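Local coordinates for designed helical repeat protein (Synthetic construct, PDB 5CWD) that was designed computationally as a helical repeat protein and has no known natural function, serving to explore folds built from repeated helices, at residues A[45-53]-A[75-86]. Sequence-based numbering, arbitrary orientation.
Sequences TKEAARSFC and ACLEVAKQAGMP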
# COMPACT_ATOMS: atom_id res chain seq x y z
N THR A 45 1.49 -4.98 -17.33
CA THR A 45 2.06 -5.51 -16.09
C THR A 45 2.16 -4.43 -15.02
O THR A 45 1.95 -4.71 -13.84
CB THR A 45 3.46 -6.10 -16.34
OG1 THR A 45 4.27 -5.14 -17.02
CG2 THR A 45 3.36 -7.38 -17.17
N LYS A 46 2.48 -3.21 -15.43
CA LYS A 46 2.59 -2.09 -14.49
C LYS A 46 1.29 -1.89 -13.72
O LYS A 46 1.29 -1.83 -12.49
CB LYS A 46 2.95 -0.80 -15.22
CG LYS A 46 4.38 -0.74 -15.74
CD LYS A 46 4.81 0.69 -16.01
CE LYS A 46 6.29 0.78 -16.32
NZ LYS A 46 6.77 2.20 -16.35
N GLU A 47 0.18 -1.79 -14.45
CA GLU A 47 -1.11 -1.54 -13.84
C GLU A 47 -1.52 -2.72 -12.96
O GLU A 47 -2.10 -2.54 -11.89
CB GLU A 47 -2.17 -1.28 -14.91
CG GLU A 47 -3.36 -0.46 -14.43
CD GLU A 47 -4.34 -0.15 -15.54
OE1 GLU A 47 -4.69 -1.08 -16.30
OE2 GLU A 47 -4.76 1.02 -15.66
N ALA A 48 -1.19 -3.92 -13.41
CA ALA A 48 -1.43 -5.12 -12.63
C ALA A 48 -0.71 -5.03 -11.29
O ALA A 48 -1.33 -5.16 -10.23
CB ALA A 48 -0.98 -6.35 -13.39
N ALA A 49 0.59 -4.81 -11.35
CA ALA A 49 1.42 -4.69 -10.16
C ALA A 49 0.93 -3.53 -9.28
O ALA A 49 0.98 -3.62 -8.05
CB ALA A 49 2.87 -4.49 -10.54
N ARG A 50 0.48 -2.46 -9.91
CA ARG A 50 -0.06 -1.32 -9.19
C ARG A 50 -1.28 -1.74 -8.37
O ARG A 50 -1.32 -1.55 -7.15
CB ARG A 50 -0.44 -0.19 -10.16
CG ARG A 50 -1.16 0.99 -9.51
CD ARG A 50 -1.68 1.96 -10.55
NE ARG A 50 -0.60 2.57 -11.32
CZ ARG A 50 0.12 3.60 -10.90
NH1 ARG A 50 -0.12 4.15 -9.72
NH2 ARG A 50 1.08 4.09 -11.67
N SER A 51 -2.26 -2.32 -9.05
CA SER A 51 -3.48 -2.79 -8.39
C SER A 51 -3.14 -3.81 -7.31
O SER A 51 -3.77 -3.86 -6.25
CB SER A 51 -4.44 -3.39 -9.41
OG SER A 51 -5.73 -3.60 -8.85
N PHE A 52 -2.12 -4.63 -7.58
CA PHE A 52 -1.63 -5.60 -6.61
C PHE A 52 -1.10 -4.90 -5.36
O PHE A 52 -1.45 -5.27 -4.24
CB PHE A 52 -0.52 -6.46 -7.23
CG PHE A 52 -0.13 -7.65 -6.39
CD1 PHE A 52 0.72 -7.50 -5.30
CD2 PHE A 52 -0.61 -8.91 -6.69
CE1 PHE A 52 1.08 -8.59 -4.54
CE2 PHE A 52 -0.25 -10.00 -5.93
CZ PHE A 52 0.60 -9.84 -4.85
N CYS A 53 -0.26 -3.89 -5.56
CA CYS A 53 0.32 -3.14 -4.45
C CYS A 53 -0.75 -2.41 -3.64
O CYS A 53 -0.72 -2.42 -2.41
CB CYS A 53 1.35 -2.14 -4.95
SG CYS A 53 2.90 -2.89 -5.45
N ALA A 75 5.96 -8.06 -0.83
CA ALA A 75 5.15 -8.61 -1.92
C ALA A 75 4.92 -7.58 -3.01
O ALA A 75 5.10 -7.87 -4.20
CB ALA A 75 3.83 -9.12 -1.38
N CYS A 76 4.50 -6.39 -2.60
CA CYS A 76 4.33 -5.28 -3.54
C CYS A 76 5.60 -5.05 -4.32
O CYS A 76 5.59 -4.99 -5.56
CB CYS A 76 3.93 -4.01 -2.79
SG CYS A 76 4.03 -2.52 -3.81
N LEU A 77 6.72 -4.93 -3.60
CA LEU A 77 8.00 -4.73 -4.26
C LEU A 77 8.38 -5.94 -5.11
O LEU A 77 9.09 -5.82 -6.10
CB LEU A 77 9.09 -4.44 -3.23
CG LEU A 77 8.83 -3.19 -2.38
CD1 LEU A 77 9.91 -3.04 -1.32
CD2 LEU A 77 8.75 -1.94 -3.25
N GLU A 78 7.89 -7.12 -4.72
CA GLU A 78 8.18 -8.34 -5.46
C GLU A 78 7.50 -8.32 -6.82
O GLU A 78 8.15 -8.48 -7.85
CB GLU A 78 7.74 -9.58 -4.68
CG GLU A 78 8.88 -10.50 -4.29
CD GLU A 78 9.57 -11.10 -5.50
OE1 GLU A 78 8.91 -11.28 -6.55
OE2 GLU A 78 10.79 -11.39 -5.41
N VAL A 79 6.18 -8.12 -6.81
CA VAL A 79 5.44 -8.05 -8.06
C VAL A 79 5.92 -6.86 -8.88
O VAL A 79 5.95 -6.92 -10.11
CB VAL A 79 3.91 -7.95 -7.83
CG1 VAL A 79 3.56 -6.67 -7.08
CG2 VAL A 79 3.16 -8.02 -9.15
N ALA A 80 6.30 -5.78 -8.20
CA ALA A 80 6.90 -4.63 -8.88
C ALA A 80 8.17 -5.05 -9.62
O ALA A 80 8.33 -4.76 -10.81
CB ALA A 80 7.20 -3.52 -7.90
N LYS A 81 9.07 -5.74 -8.92
CA LYS A 81 10.29 -6.24 -9.54
C LYS A 81 9.95 -7.26 -10.62
O LYS A 81 10.67 -7.38 -11.62
CB LYS A 81 11.21 -6.88 -8.50
CG LYS A 81 12.58 -6.22 -8.40
CD LYS A 81 13.49 -6.95 -7.42
CE LYS A 81 14.87 -6.32 -7.37
NZ LYS A 81 15.71 -6.90 -6.29
N GLN A 82 8.86 -7.98 -10.42
CA GLN A 82 8.42 -9.00 -11.36
C GLN A 82 7.83 -8.37 -12.63
O GLN A 82 7.98 -8.90 -13.73
CB GLN A 82 7.38 -9.92 -10.70
CG GLN A 82 7.17 -11.26 -11.40
CD GLN A 82 8.06 -12.35 -10.86
OE1 GLN A 82 8.76 -13.03 -11.62
NE2 GLN A 82 8.04 -12.54 -9.54
N ALA A 83 7.17 -7.23 -12.45
CA ALA A 83 6.44 -6.57 -13.53
C ALA A 83 7.27 -5.51 -14.25
O ALA A 83 6.79 -4.85 -15.17
CB ALA A 83 5.17 -5.95 -12.99
N GLY A 84 8.52 -5.34 -13.83
CA GLY A 84 9.38 -4.33 -14.41
C GLY A 84 8.87 -2.92 -14.15
O GLY A 84 9.16 -2.00 -14.91
N MET A 85 8.11 -2.75 -13.07
CA MET A 85 7.64 -1.43 -12.65
C MET A 85 8.67 -0.80 -11.71
O MET A 85 9.33 -1.51 -10.96
CB MET A 85 6.28 -1.53 -11.95
CG MET A 85 5.80 -0.21 -11.35
SD MET A 85 4.12 -0.25 -10.69
CE MET A 85 4.24 -1.57 -9.48
N PRO A 86 8.82 0.53 -11.77
CA PRO A 86 9.73 1.19 -10.82
C PRO A 86 9.28 1.03 -9.37
O PRO A 86 8.09 1.02 -9.08
CB PRO A 86 9.69 2.66 -11.25
CG PRO A 86 9.27 2.63 -12.67
CD PRO A 86 8.33 1.48 -12.79
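The F52 ring takes V79 over one face, where CB of V79 lies above the plane but offset toward the rim; the closest touch is from V79 CG1 to F52 CD1, at 3.5 Å. With CG anti to its own backbone N (chi1 -169°), the ring leans across to helix 75-83, bringing its CE1 near A75 CB. The other branch of V79, CG2, packs on A49 CB, which also meets A83 CB at 3.7 Å. M85 follows G84, whose positive phi breaks the helical path, and folds back over A49: its chain runs extended to SD and then bends (chi3 58°), which carries CE to 3.4 Å from A49 CB. The small A49 and A83 suit the close antiparallel approach of these helical segments, with axes 9.0 Å apart at 178°. Two ties cross the pair. C53 SG and C76 SG form a disulfide of 2.0 Å, matched along the chain by C11-C34, C95-C118 and C137-C160; nearer G84, T45 OG1 donates to A83 O in the carbonyl plane, on a lone pair, over 3.1 Å. A valine at T45 would probably leave that carbonyl without its cross-helix donor. R50, in one of its two conformers, reaches E89 of helix 87-105 in a salt bridge. The hairpin lies between helices 4-20 and 24-40, on which F52 and V79 respectively rest, and helix 87-105, met by C76 and M85.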